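Local coordinates for protein chymotrypsin-like serine protease (Equine arteritis virus, PDB 1MBM) that cleaves peptide bonds as a chymotrypsin-like serine proteinase and, as an arterivirus nsp4, probably processes the viral replicase polyprotein, at residues V28-A31 and S32-G36; A63-T66 and Q67-P71; G98-G102 and E103-A107; D181-R185 and S186-L190; D150-T153 and L154-S158. One frame throughout, in Å; residues are numbered along the deposited sequence.

All five contacts are local, where the chain turns within a few residues. Contacts 1 and 2 lie in the N-terminal barrel, at the ends of its neighbouring strands 25-31 and 60-65; Val28 and Ala63 pair between them. Contact 1 is buried and holds the probable catalytic histidine, whereas contact 2 is a polar turn at the surface. Contact 3, a buried hairpin of the second barrel, touches both contacts 4 and 5. These are partly buried strand-to-helix junctions, packed together through Leu157, Ser158 and Leu187. In contacts 1, 2, 4 and 5 the carbonyl before each turn accepts backbone bonds; contact 5 adds a side-chain cap, and contact 3 combines strand pairing with a serine hydroxyl bond.

Contact 1. Residues V28-A31 and S32-G36; sequences VLTA and SHVVG
Thr30 lays its methyl CG2 on CG2 of Val35, 3.6 Å away, just where strand 25-31 of the N-terminal barrel gives way to the short helix 32-35. This junction is a landmark of the chymotrypsin-like fold: it carries a Thr-Ala-Ser-His sequence, and His33 is probably the histidine of the catalytic triad, with ND1 bonded to Asp59 and NE2 weakly to Ser114. With Thr30 OG1 swung opposite the backbone N (chi1 -172°), the methyl is left for Val35 while the hydroxyl bonds Thr16 O on strand 14-22.

Ala31 takes the N-cap position, and its carbonyl opens the helix. Its O accepts the N-H of Val35 at 3.3 Å, in the carbonyl plane and fairly straight, at 158° about the hydrogen. The N-H of Val34 approaches the same Ala31 O at 3.1 Å, but that bond is bent and weak. Small apolar groups border the imidazole of His33. Val34 CG2 lies over one face, 4.2 Å above the ring plane and offset toward the rim. Ala31 CB approaches the ring obliquely, 3.8 Å from both ND1 and CE1 of His33.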
loop_
_atom_site.group_PDB
_atom_site.type_symbol
_atom_site.label_atom_id
_atom_site.label_comp_id
_atom_site.label_asym_id
_atom_site.label_seq_id
_atom_site.Cartn_x
_atom_site.Cartn_y
_atom_site.Cartn_z
ATOM N N VAL A 28 12.367 0.610 -8.389
ATOM C CA VAL A 28 12.126 -0.096 -7.136
ATOM C C VAL A 28 11.503 0.849 -6.105
ATOM O O VAL A 28 12.105 1.846 -5.739
ATOM C CB VAL A 28 13.452 -0.688 -6.584
ATOM C CG1 VAL A 28 13.231 -1.387 -5.225
ATOM C CG2 VAL A 28 14.085 -1.647 -7.607
ATOM N N LEU A 29 10.318 0.519 -5.615
ATOM C CA LEU A 29 9.642 1.339 -4.599
ATOM C C LEU A 29 9.615 0.679 -3.229
ATOM O O LEU A 29 9.486 -0.534 -3.130
ATOM C CB LEU A 29 8.195 1.600 -4.994
ATOM C CG LEU A 29 7.951 2.135 -6.397
ATOM C CD1 LEU A 29 6.443 2.276 -6.641
ATOM C CD2 LEU A 29 8.688 3.457 -6.610
ATOM N N THR A 30 9.701 1.494 -2.182
ATOM C CA THR A 30 9.609 1.033 -0.796
ATOM C C THR A 30 9.366 2.271 0.071
ATOM O O THR A 30 9.099 3.364 -0.463
ATOM C CB THR A 30 10.894 0.234 -0.354
ATOM O OG1 THR A 30 10.702 -0.369 0.934
ATOM C CG2 THR A 30 12.111 1.161 -0.149
ATOM N N ALA A 31 9.415 2.098 1.390
ATOM C CA ALA A 31 9.200 3.200 2.327
ATOM C C ALA A 31 10.529 3.808 2.775
ATOM O O ALA A 31 11.491 3.088 3.035
ATOM C CB ALA A 31 8.406 2.727 3.537
ATOM N N SER A 32 10.568 5.131 2.890
ATOM C CA SER A 32 11.792 5.824 3.307
ATOM C C SER A 32 12.311 5.385 4.683
ATOM O O SER A 32 13.516 5.247 4.877
ATOM C CB SER A 32 11.577 7.336 3.290
ATOM O OG SER A 32 11.101 7.749 2.019
ATOM N N HIS A 33 11.415 5.159 5.637
ATOM C CA HIS A 33 11.866 4.786 6.978
ATOM C C HIS A 33 12.447 3.361 7.018
ATOM O O HIS A 33 13.184 3.015 7.932
ATOM C CB HIS A 33 10.764 4.984 8.020
ATOM C CG HIS A 33 9.688 3.947 7.974
ATOM N ND1 HIS A 33 8.615 4.029 7.112
ATOM C CD2 HIS A 33 9.507 2.815 8.696
ATOM C CE1 HIS A 33 7.827 2.984 7.296
ATOM N NE2 HIS A 33 8.347 2.232 8.249
ATOM N N VAL A 34 12.106 2.541 6.028
ATOM C CA VAL A 34 12.706 1.222 5.886
ATOM C C VAL A 34 14.149 1.396 5.391
ATOM O O VAL A 34 15.077 0.725 5.867
ATOM C CB VAL A 34 11.902 0.351 4.904
ATOM C CG1 VAL A 34 12.716 -0.865 4.452
ATOM C CG2 VAL A 34 10.584 -0.080 5.546
ATOM N N VAL A 35 14.328 2.314 4.443
ATOM C CA VAL A 35 15.649 2.642 3.898
ATOM C C VAL A 35 16.559 3.243 4.972
ATOM O O VAL A 35 17.627 2.707 5.274
ATOM C CB VAL A 35 15.522 3.629 2.705
ATOM C CG1 VAL A 35 16.879 4.062 2.225
ATOM C CG2 VAL A 35 14.755 2.980 1.562
ATOM N N GLY A 36 16.125 4.350 5.567
ATOM C CA GLY A 36 16.916 5.013 6.589
ATOM C C GLY A 36 17.696 6.181 6.019
ATOM O O GLY A 36 17.885 6.273 4.807
#

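Contact 2. Residues A63-T66 and Q67-P71; sequences AVTT and QSELP
Thr66, Thr65 and Gln67 take the largest share of this turn, which begins where strand 60-65 runs out at the surface, and Thr66 is its hub. The carbonyl O of Thr66 holds two backbone N-H groups. Leu70 N comes to Thr66 O at 2.9 Å, in the carbonyl plane, whereas Glu69 N, 3.1 Å from the same Thr66 O, stands well above that plane, off the lone pairs. The side chain of Thr66 works on the same turn: with chi1 at 53°, Thr66 OG1 is turned forward over the turn and shares a hydrogen bond of 3.1 Å with Ser68 OG. Alongside it and pointing the same way runs Glu69, whose CG is 3.5 Å from Thr66 OG1; a bend at chi2 then takes the carboxylate away.

Thr65 meets the turn with both branches. Thr65 OG1 closes to 3.1 Å of Glu69 CB, a tight oxygen-to-methylene approach with the two side chains at about a right angle. The methyl Thr65 CG2 touches Leu70 CD2 at 4.0 Å, again crosswise. Of the residues that touch, Leu70 is the buried one, packing on Val26, Leu43 and Ile45 of the barrel.

The side chain of Gln67 lies against Thr21 and Val26, and its NE2 makes a weak bond to Gly72 O beyond the turn. Helical backbone angles at 67-69, with bonds to residues three and four ahead of Thr66, make this a type I beta turn overlapped by an alpha turn: a single helix-like turn following a barrel strand.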
loop_
_atom_site.group_PDB
_atom_site.type_symbol
_atom_site.label_atom_id
_atom_site.label_comp_id
_atom_site.label_asym_id
_atom_site.label_seq_id
_atom_site.Cartn_x
_atom_site.Cartn_y
_atom_site.Cartn_z
ATOM N N ALA A 63 13.944 3.957 -6.107
ATOM C CA ALA A 63 15.273 3.730 -6.676
ATOM C C ALA A 63 15.132 3.325 -8.128
ATOM O O ALA A 63 14.102 2.775 -8.530
ATOM C CB ALA A 63 16.005 2.621 -5.920
ATOM N N VAL A 64 16.164 3.602 -8.914
ATOM C CA VAL A 64 16.191 3.169 -10.303
ATOM C C VAL A 64 17.444 2.341 -10.554
ATOM O O VAL A 64 18.485 2.547 -9.918
ATOM C CB VAL A 64 16.106 4.337 -11.316
ATOM C CG1 VAL A 64 14.806 5.105 -11.143
ATOM C CG2 VAL A 64 17.315 5.260 -11.206
ATOM N N THR A 65 17.314 1.360 -11.435
ATOM C CA THR A 65 18.431 0.520 -11.836
ATOM C C THR A 65 18.139 0.073 -13.261
ATOM O O THR A 65 17.269 0.647 -13.911
ATOM C CB THR A 65 18.684 -0.659 -10.830
ATOM O OG1 THR A 65 19.684 -1.530 -11.354
ATOM C CG2 THR A 65 17.481 -1.564 -10.687
ATOM N N THR A 66 18.880 -0.900 -13.773
ATOM C CA THR A 66 18.682 -1.328 -15.156
ATOM C C THR A 66 18.353 -2.811 -15.247
ATOM O O THR A 66 18.472 -3.553 -14.259
ATOM C CB THR A 66 19.930 -1.027 -16.020
ATOM O OG1 THR A 66 21.093 -1.591 -15.402
ATOM C CG2 THR A 66 20.233 0.472 -16.066
ATOM N N GLN A 67 17.950 -3.232 -16.447
ATOM C CA GLN A 67 17.621 -4.626 -16.724
ATOM C C GLN A 67 18.828 -5.544 -16.548
ATOM O O GLN A 67 18.676 -6.696 -16.174
ATOM C CB GLN A 67 17.050 -4.779 -18.142
ATOM C CG GLN A 67 15.578 -4.406 -18.287
ATOM C CD GLN A 67 14.652 -5.423 -17.645
ATOM O OE1 GLN A 67 15.011 -6.598 -17.499
ATOM N NE2 GLN A 67 13.458 -4.980 -17.261
ATOM N N SER A 68 20.027 -5.031 -16.808
ATOM C CA SER A 68 21.243 -5.829 -16.644
ATOM C C SER A 68 21.621 -6.040 -15.173
ATOM O O SER A 68 22.406 -6.923 -14.844
ATOM C CB SER A 68 22.409 -5.193 -17.405
ATOM O OG SER A 68 22.535 -3.819 -17.088
ATOM N N GLU A 69 21.058 -5.222 -14.291
ATOM C CA GLU A 69 21.330 -5.333 -12.866
ATOM C C GLU A 69 20.234 -6.104 -12.154
ATOM O O GLU A 69 20.484 -6.796 -11.164
ATOM C CB GLU A 69 21.447 -3.942 -12.252
ATOM C CG GLU A 69 22.688 -3.194 -12.681
ATOM C CD GLU A 69 23.944 -3.991 -12.389
ATOM O OE1 GLU A 69 24.115 -4.426 -11.228
ATOM O OE2 GLU A 69 24.754 -4.186 -13.316
ATOM N N LEU A 70 19.015 -5.964 -12.663
ATOM C CA LEU A 70 17.841 -6.605 -12.087
ATOM C C LEU A 70 16.921 -7.057 -13.222
ATOM O O LEU A 70 15.918 -6.404 -13.500
ATOM C CB LEU A 70 17.110 -5.602 -11.186
ATOM C CG LEU A 70 15.987 -6.007 -10.232
ATOM C CD1 LEU A 70 16.405 -7.155 -9.346
ATOM C CD2 LEU A 70 15.574 -4.803 -9.374
ATOM N N PRO A 71 17.280 -8.155 -13.891
ATOM C CA PRO A 71 16.492 -8.666 -15.021
ATOM C C PRO A 71 15.158 -9.272 -14.622
ATOM O O PRO A 71 15.002 -9.810 -13.533
ATOM C CB PRO A 71 17.398 -9.761 -15.605
ATOM C CG PRO A 71 18.192 -10.229 -14.440
ATOM C CD PRO A 71 18.491 -8.965 -13.661
#

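Contact 3. Residues G98-G102 and E103-A107; sequences GLLSG and EVCLA
Leu99 and Leu106 lie side by side and point the same way. From its backbone outward, Leu99 makes contact atom by atom. Leu99 CB lies 4.1 Å from Leu106 N. Leu99 CG, which chi1 of 161° swings away from the backbone N, passes 4.1 Å from the carbonyl O of Val104. At the tip, Leu99 CD2 touches Leu106 CD1 at 3.9 Å and comes more loosely to Val104 CG1; Phe161 also packs on Leu99.

Under these side chains the backbones form an antiparallel hydrogen-bonded pair, the single bridge of a beta hairpin in the second, C-terminal barrel of the chymotrypsin-like fold. Leu99 N donates to Leu106 O at 2.9 Å, and Leu106 N returns to Leu99 O. Strand 94-100 also pairs with strand 85-91, and Cys105 is bonded through its backbone to Ala137, so the hairpin links two parts of the barrel wall.

The turn is closed by Ser101. Turned by a chi1 of 69° toward the returning chain, Ser101 OG donates to Val104 O across a short 2.6 Å, somewhat tilted from the carbonyl plane. A water donates to Ser101 OG and to Glu103 OE1, 2.9 Å from each, and so bridges the two side chains. Cys105 SG rests 4.1 Å from Leu100 CD1 and 3.3 Å from Ser101 O.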
loop_
_atom_site.group_PDB
_atom_site.type_symbol
_atom_site.label_atom_id
_atom_site.label_comp_id
_atom_site.label_asym_id
_atom_site.label_seq_id
_atom_site.Cartn_x
_atom_site.Cartn_y
_atom_site.Cartn_z
ATOM N N GLY A 98 -7.752 -4.023 1.102
ATOM C CA GLY A 98 -8.133 -3.045 2.103
ATOM C C GLY A 98 -8.923 -1.872 1.546
ATOM O O GLY A 98 -9.177 -1.799 0.340
ATOM N N LEU A 99 -9.332 -0.972 2.432
ATOM C CA LEU A 99 -10.048 0.235 2.034
ATOM C C LEU A 99 -9.032 1.327 1.832
ATOM O O LEU A 99 -8.142 1.508 2.658
ATOM C CB LEU A 99 -11.020 0.686 3.122
ATOM C CG LEU A 99 -11.483 2.147 3.019
ATOM C CD1 LEU A 99 -12.455 2.322 1.847
ATOM C CD2 LEU A 99 -12.105 2.633 4.321
ATOM N N LEU A 100 -9.151 2.041 0.724
ATOM C CA LEU A 100 -8.283 3.172 0.474
ATOM C C LEU A 100 -9.126 4.405 0.178
ATOM O O LEU A 100 -10.073 4.334 -0.590
ATOM C CB LEU A 100 -7.345 2.887 -0.709
ATOM C CG LEU A 100 -6.339 4.021 -0.948
ATOM C CD1 LEU A 100 -4.911 3.548 -0.793
ATOM C CD2 LEU A 100 -6.563 4.734 -2.270
ATOM N N SER A 101 -8.805 5.511 0.844
ATOM C CA SER A 101 -9.391 6.827 0.573
ATOM C C SER A 101 -8.356 7.852 1.030
ATOM O O SER A 101 -7.383 7.497 1.687
ATOM C CB SER A 101 -10.707 7.038 1.321
ATOM O OG SER A 101 -10.499 7.139 2.721
ATOM N N GLY A 102 -8.549 9.119 0.693
ATOM C CA GLY A 102 -7.578 10.127 1.099
ATOM C C GLY A 102 -7.591 10.332 2.607
ATOM O O GLY A 102 -6.562 10.578 3.224
ATOM N N GLU A 103 -8.769 10.189 3.203
ATOM C CA GLU A 103 -8.941 10.437 4.623
ATOM C C GLU A 103 -8.631 9.243 5.517
ATOM O O GLU A 103 -8.058 9.413 6.591
ATOM C CB GLU A 103 -10.378 10.889 4.904
ATOM C CG GLU A 103 -10.758 12.236 4.317
ATOM C CD GLU A 103 -11.264 12.156 2.880
ATOM O OE1 GLU A 103 -11.284 11.053 2.285
ATOM O OE2 GLU A 103 -11.652 13.212 2.340
ATOM N N VAL A 104 -9.051 8.051 5.095
ATOM C CA VAL A 104 -8.956 6.853 5.934
ATOM C C VAL A 104 -8.568 5.611 5.119
ATOM O O VAL A 104 -9.149 5.338 4.069
ATOM C CB VAL A 104 -10.304 6.577 6.664
ATOM C CG1 VAL A 104 -10.257 5.263 7.445
ATOM C CG2 VAL A 104 -10.693 7.731 7.609
ATOM N N CYS A 105 -7.576 4.863 5.600
ATOM C CA CYS A 105 -7.189 3.623 4.945
ATOM C C CYS A 105 -7.184 2.484 5.970
ATOM O O CYS A 105 -6.649 2.633 7.061
ATOM C CB CYS A 105 -5.800 3.738 4.297
ATOM S SG CYS A 105 -5.611 4.987 2.987
ATOM N N LEU A 106 -7.764 1.346 5.596
ATOM C CA LEU A 106 -7.828 0.175 6.470
ATOM C C LEU A 106 -7.218 -1.043 5.784
ATOM O O LEU A 106 -7.539 -1.338 4.646
ATOM C CB LEU A 106 -9.282 -0.150 6.828
ATOM C CG LEU A 106 -10.145 0.989 7.356
ATOM C CD1 LEU A 106 -11.553 0.498 7.589
ATOM C CD2 LEU A 106 -9.547 1.531 8.641
ATOM N N ALA A 107 -6.340 -1.747 6.483
ATOM C CA ALA A 107 -5.722 -2.950 5.948
ATOM C C ALA A 107 -5.032 -3.656 7.101
ATOM O O ALA A 107 -4.529 -3.002 8.008
ATOM C CB ALA A 107 -4.705 -2.605 4.851
HETATM O O HOH W 1 -12.910 8.730 3.004
#

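Contact 4. Residues D181-R185 and S186-L190; sequences DAVPR and SLAML
Pro184 O is gripped by two amides of the helix that begins just after it. Ala188 N donates to Pro184 O at 3.2 Å, in the carbonyl plane and nearly straight, with 164° at the hydrogen; Leu187 N lies nearer, 2.9 Å from Pro184 O, but makes a strongly bent, weak bond. Pro184 is thus the N-cap at which strand 182-184 becomes helix, and the chain swings hard there: the two axes make an angle of 99° and approach to 6.3 Å. One residue on, Met189 N bonds Arg185 O at 2.9 Å, the regular i to i+4 step.

Val183 fills the inside of the corner. Its chi1 of -63° sets CG1 beside the backbone N and leaves CG2 the inner place, flanked by main chain on both sides. Val183 CG2 reaches Ala188 CB at 3.8 Å, and Val183 CB touches Leu187 CD2 at 4.1 Å, so this strand side chain rests on two successive helix residues. On the outer side Arg185 and Met189 run alongside each other in the same direction. They touch at CG of Arg185 and CG of Met189, 4.0 Å apart; bends at chi2 and chi3 of Met189 then lead its thioether away.

The corner probably belongs to the alpha/beta C-terminal extension of this proteinase. Ser186 OG is tied to Thr162 O, strand 182-184 pairs antiparallel with strand 165-167, helix 154-158 lies against Val183 and Leu187, and Leu190 packs on strand 94-100 of the second barrel.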
loop_
_atom_site.group_PDB
_atom_site.type_symbol
_atom_site.label_atom_id
_atom_site.label_comp_id
_atom_site.label_asym_id
_atom_site.label_seq_id
_atom_site.Cartn_x
_atom_site.Cartn_y
_atom_site.Cartn_z
ATOM N N ASP A 181 -26.707 3.731 10.360
ATOM C CA ASP A 181 -26.661 2.415 10.983
ATOM C C ASP A 181 -26.538 1.274 9.960
ATOM O O ASP A 181 -26.675 0.105 10.313
ATOM C CB ASP A 181 -27.831 2.200 11.960
ATOM C CG ASP A 181 -29.177 2.122 11.267
ATOM O OD1 ASP A 181 -29.250 2.356 10.042
ATOM O OD2 ASP A 181 -30.228 1.827 11.880
ATOM N N ALA A 182 -26.277 1.632 8.701
ATOM C CA ALA A 182 -26.096 0.655 7.629
ATOM C C ALA A 182 -25.295 1.242 6.480
ATOM O O ALA A 182 -25.333 2.446 6.238
ATOM C CB ALA A 182 -27.446 0.119 7.128
ATOM N N VAL A 183 -24.550 0.387 5.785
ATOM C CA VAL A 183 -23.706 0.807 4.662
ATOM C C VAL A 183 -23.869 -0.164 3.482
ATOM O O VAL A 183 -24.322 -1.288 3.672
ATOM C CB VAL A 183 -22.210 0.866 5.060
ATOM C CG1 VAL A 183 -21.953 1.921 6.150
ATOM C CG2 VAL A 183 -21.694 -0.500 5.489
ATOM N N PRO A 184 -23.545 0.276 2.263
ATOM C CA PRO A 184 -23.568 -0.613 1.094
ATOM C C PRO A 184 -22.720 -1.852 1.329
ATOM O O PRO A 184 -21.624 -1.760 1.900
ATOM C CB PRO A 184 -22.942 0.238 -0.006
ATOM C CG PRO A 184 -23.321 1.646 0.382
ATOM C CD PRO A 184 -23.191 1.659 1.887
ATOM N N ARG A 185 -23.237 -2.989 0.876
ATOM C CA ARG A 185 -22.600 -4.295 1.061
ATOM C C ARG A 185 -21.113 -4.372 0.733
ATOM O O ARG A 185 -20.355 -5.012 1.460
ATOM C CB ARG A 185 -23.349 -5.353 0.253
ATOM C CG ARG A 185 -22.900 -6.778 0.531
ATOM C CD ARG A 185 -23.483 -7.797 -0.433
ATOM N NE ARG A 185 -24.722 -8.386 0.054
ATOM C CZ ARG A 185 -25.782 -8.653 -0.709
ATOM N NH1 ARG A 185 -25.774 -8.364 -2.008
ATOM N NH2 ARG A 185 -26.857 -9.208 -0.167
ATOM N N SER A 186 -20.696 -3.739 -0.361
ATOM C CA SER A 186 -19.282 -3.776 -0.743
ATOM C C SER A 186 -18.403 -3.054 0.279
ATOM O O SER A 186 -17.296 -3.498 0.540
ATOM C CB SER A 186 -19.039 -3.261 -2.171
ATOM O OG SER A 186 -19.318 -1.881 -2.278
ATOM N N LEU A 187 -18.900 -1.968 0.871
ATOM C CA LEU A 187 -18.152 -1.277 1.925
ATOM C C LEU A 187 -18.026 -2.169 3.171
ATOM O O LEU A 187 -16.927 -2.311 3.722
ATOM C CB LEU A 187 -18.781 0.087 2.272
ATOM C CG LEU A 187 -18.143 0.922 3.398
ATOM C CD1 LEU A 187 -16.622 1.008 3.256
ATOM C CD2 LEU A 187 -18.754 2.344 3.458
ATOM N N ALA A 188 -19.136 -2.783 3.587
ATOM C CA ALA A 188 -19.155 -3.670 4.767
ATOM C C ALA A 188 -18.267 -4.907 4.619
ATOM O O ALA A 188 -17.556 -5.276 5.557
ATOM C CB ALA A 188 -20.581 -4.108 5.097
ATOM N N MET A 189 -18.334 -5.545 3.448
ATOM C CA MET A 189 -17.544 -6.735 3.135
ATOM C C MET A 189 -16.061 -6.393 3.054
ATOM O O MET A 189 -15.200 -7.214 3.397
ATOM C CB MET A 189 -17.988 -7.362 1.808
ATOM C CG MET A 189 -19.323 -8.100 1.850
ATOM S SD MET A 189 -19.227 -9.744 2.567
ATOM C CE MET A 189 -18.285 -10.608 1.303
ATOM N N LEU A 190 -15.772 -5.184 2.587
ATOM C CA LEU A 190 -14.398 -4.709 2.499
ATOM C C LEU A 190 -13.803 -4.735 3.899
ATOM O O LEU A 190 -12.826 -5.444 4.151
ATOM C CB LEU A 190 -14.339 -3.287 1.929
ATOM C CG LEU A 190 -13.445 -3.037 0.709
ATOM C CD1 LEU A 190 -13.217 -1.547 0.473
ATOM C CD2 LEU A 190 -12.125 -3.775 0.810
#

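Contact 5. Residues D150-T153 and L154-S158; sequences DTVT and LSSLS
Thr153 OG1 accepts the backbone N-H of Ser156 at 3.1 Å, a classic N-cap that starts helix 154-158 at the end of the short strand 152-153. The rotamer makes this possible: chi1 of 55° tucks the hydroxyl in among the main-chain atoms, where it faces the amide of Ser156 and the bond runs at 154° about the hydrogen. Thr153 OG1 is also 3.1 Å from Ser156 CB, a close fit. Thr153 O takes the next amide, Leu157 N, at 3.1 Å.

Val152, a residue earlier, straddles the first turn with its two methyls. With chi1 near 70°, Val152 CG1 occupies the hemmed-in position and meets Leu157 CD2 at 4.1 Å, the two side chains crossing at about a right angle; Val152 CG2 reaches forward to Ser156 OG, 3.6 Å away. Leu157 in turn packs on Leu187 of helix 185-192, and Ser155 OG bonds Asp179 beyond the turn. Strand 152-153 pairs in parallel with strand 176-177, so the junction joins that small sheet to the helix.

At the other end of the helix, Ser158 folds its hydroxyl back beside its own backbone N. Leu154 O is therefore held twice, from opposite faces of its carbonyl plane: by Ser158 N at 2.8 Å and by Ser158 OG at 2.6 Å.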
loop_
_atom_site.group_PDB
_atom_site.type_symbol
_atom_site.label_atom_id
_atom_site.label_comp_id
_atom_site.label_asym_id
_atom_site.label_seq_id
_atom_site.Cartn_x
_atom_site.Cartn_y
_atom_site.Cartn_z
ATOM N N ASP A 150 -6.912 11.527 8.308
ATOM C CA ASP A 150 -8.048 12.415 8.557
ATOM C C ASP A 150 -9.283 11.637 9.001
ATOM O O ASP A 150 -9.176 10.491 9.436
ATOM C CB ASP A 150 -8.389 13.210 7.291
ATOM C CG ASP A 150 -7.172 13.862 6.667
ATOM O OD1 ASP A 150 -6.341 14.432 7.414
ATOM O OD2 ASP A 150 -6.961 13.841 5.438
ATOM N N THR A 151 -10.455 12.263 8.900
ATOM C CA THR A 151 -11.701 11.584 9.250
ATOM C C THR A 151 -12.676 11.617 8.105
ATOM O O THR A 151 -12.555 12.437 7.204
ATOM C CB THR A 151 -12.402 12.196 10.492
ATOM O OG1 THR A 151 -12.923 13.493 10.178
ATOM C CG2 THR A 151 -11.431 12.447 11.626
ATOM N N VAL A 152 -13.660 10.724 8.158
ATOM C CA VAL A 152 -14.737 10.711 7.176
ATOM C C VAL A 152 -15.960 10.058 7.820
ATOM O O VAL A 152 -15.818 9.178 8.673
ATOM C CB VAL A 152 -14.336 9.954 5.883
ATOM C CG1 VAL A 152 -14.208 8.442 6.154
ATOM C CG2 VAL A 152 -15.341 10.226 4.756
ATOM N N THR A 153 -17.159 10.502 7.450
ATOM C CA THR A 153 -18.366 9.874 7.990
ATOM C C THR A 153 -18.645 8.607 7.203
ATOM O O THR A 153 -18.157 8.436 6.082
ATOM C CB THR A 153 -19.582 10.798 7.896
ATOM O OG1 THR A 153 -19.744 11.226 6.537
ATOM C CG2 THR A 153 -19.367 12.097 8.683
ATOM N N LEU A 154 -19.422 7.706 7.789
ATOM C CA LEU A 154 -19.786 6.489 7.085
ATOM C C LEU A 154 -20.673 6.815 5.898
ATOM O O LEU A 154 -20.556 6.182 4.850
ATOM C CB LEU A 154 -20.487 5.490 8.006
ATOM C CG LEU A 154 -19.643 4.494 8.808
ATOM C CD1 LEU A 154 -20.544 3.645 9.708
ATOM C CD2 LEU A 154 -18.823 3.600 7.885
ATOM N N SER A 155 -21.551 7.802 6.057
ATOM C CA SER A 155 -22.439 8.185 4.959
ATOM C C SER A 155 -21.645 8.721 3.765
ATOM O O SER A 155 -21.888 8.319 2.630
ATOM C CB SER A 155 -23.483 9.201 5.417
ATOM O OG SER A 155 -22.861 10.381 5.870
ATOM N N SER A 156 -20.681 9.600 4.029
ATOM C CA SER A 156 -19.843 10.154 2.964
ATOM C C SER A 156 -19.052 9.054 2.255
ATOM O O SER A 156 -18.984 9.030 1.029
ATOM C CB SER A 156 -18.902 11.241 3.506
ATOM O OG SER A 156 -17.865 11.529 2.584
ATOM N N LEU A 157 -18.470 8.144 3.041
ATOM C CA LEU A 157 -17.738 7.003 2.514
ATOM C C LEU A 157 -18.666 6.117 1.664
ATOM O O LEU A 157 -18.279 5.631 0.597
ATOM C CB LEU A 157 -17.174 6.191 3.688
ATOM C CG LEU A 157 -16.028 5.191 3.550
ATOM C CD1 LEU A 157 -14.867 5.749 2.721
ATOM C CD2 LEU A 157 -15.555 4.796 4.950
ATOM N N SER A 158 -19.899 5.939 2.138
ATOM C CA SER A 158 -20.884 5.070 1.486
ATOM C C SER A 158 -21.271 5.454 0.048
ATOM O O SER A 158 -21.626 4.594 -0.753
ATOM C CB SER A 158 -22.128 4.953 2.363
ATOM O OG SER A 158 -21.800 4.295 3.572
#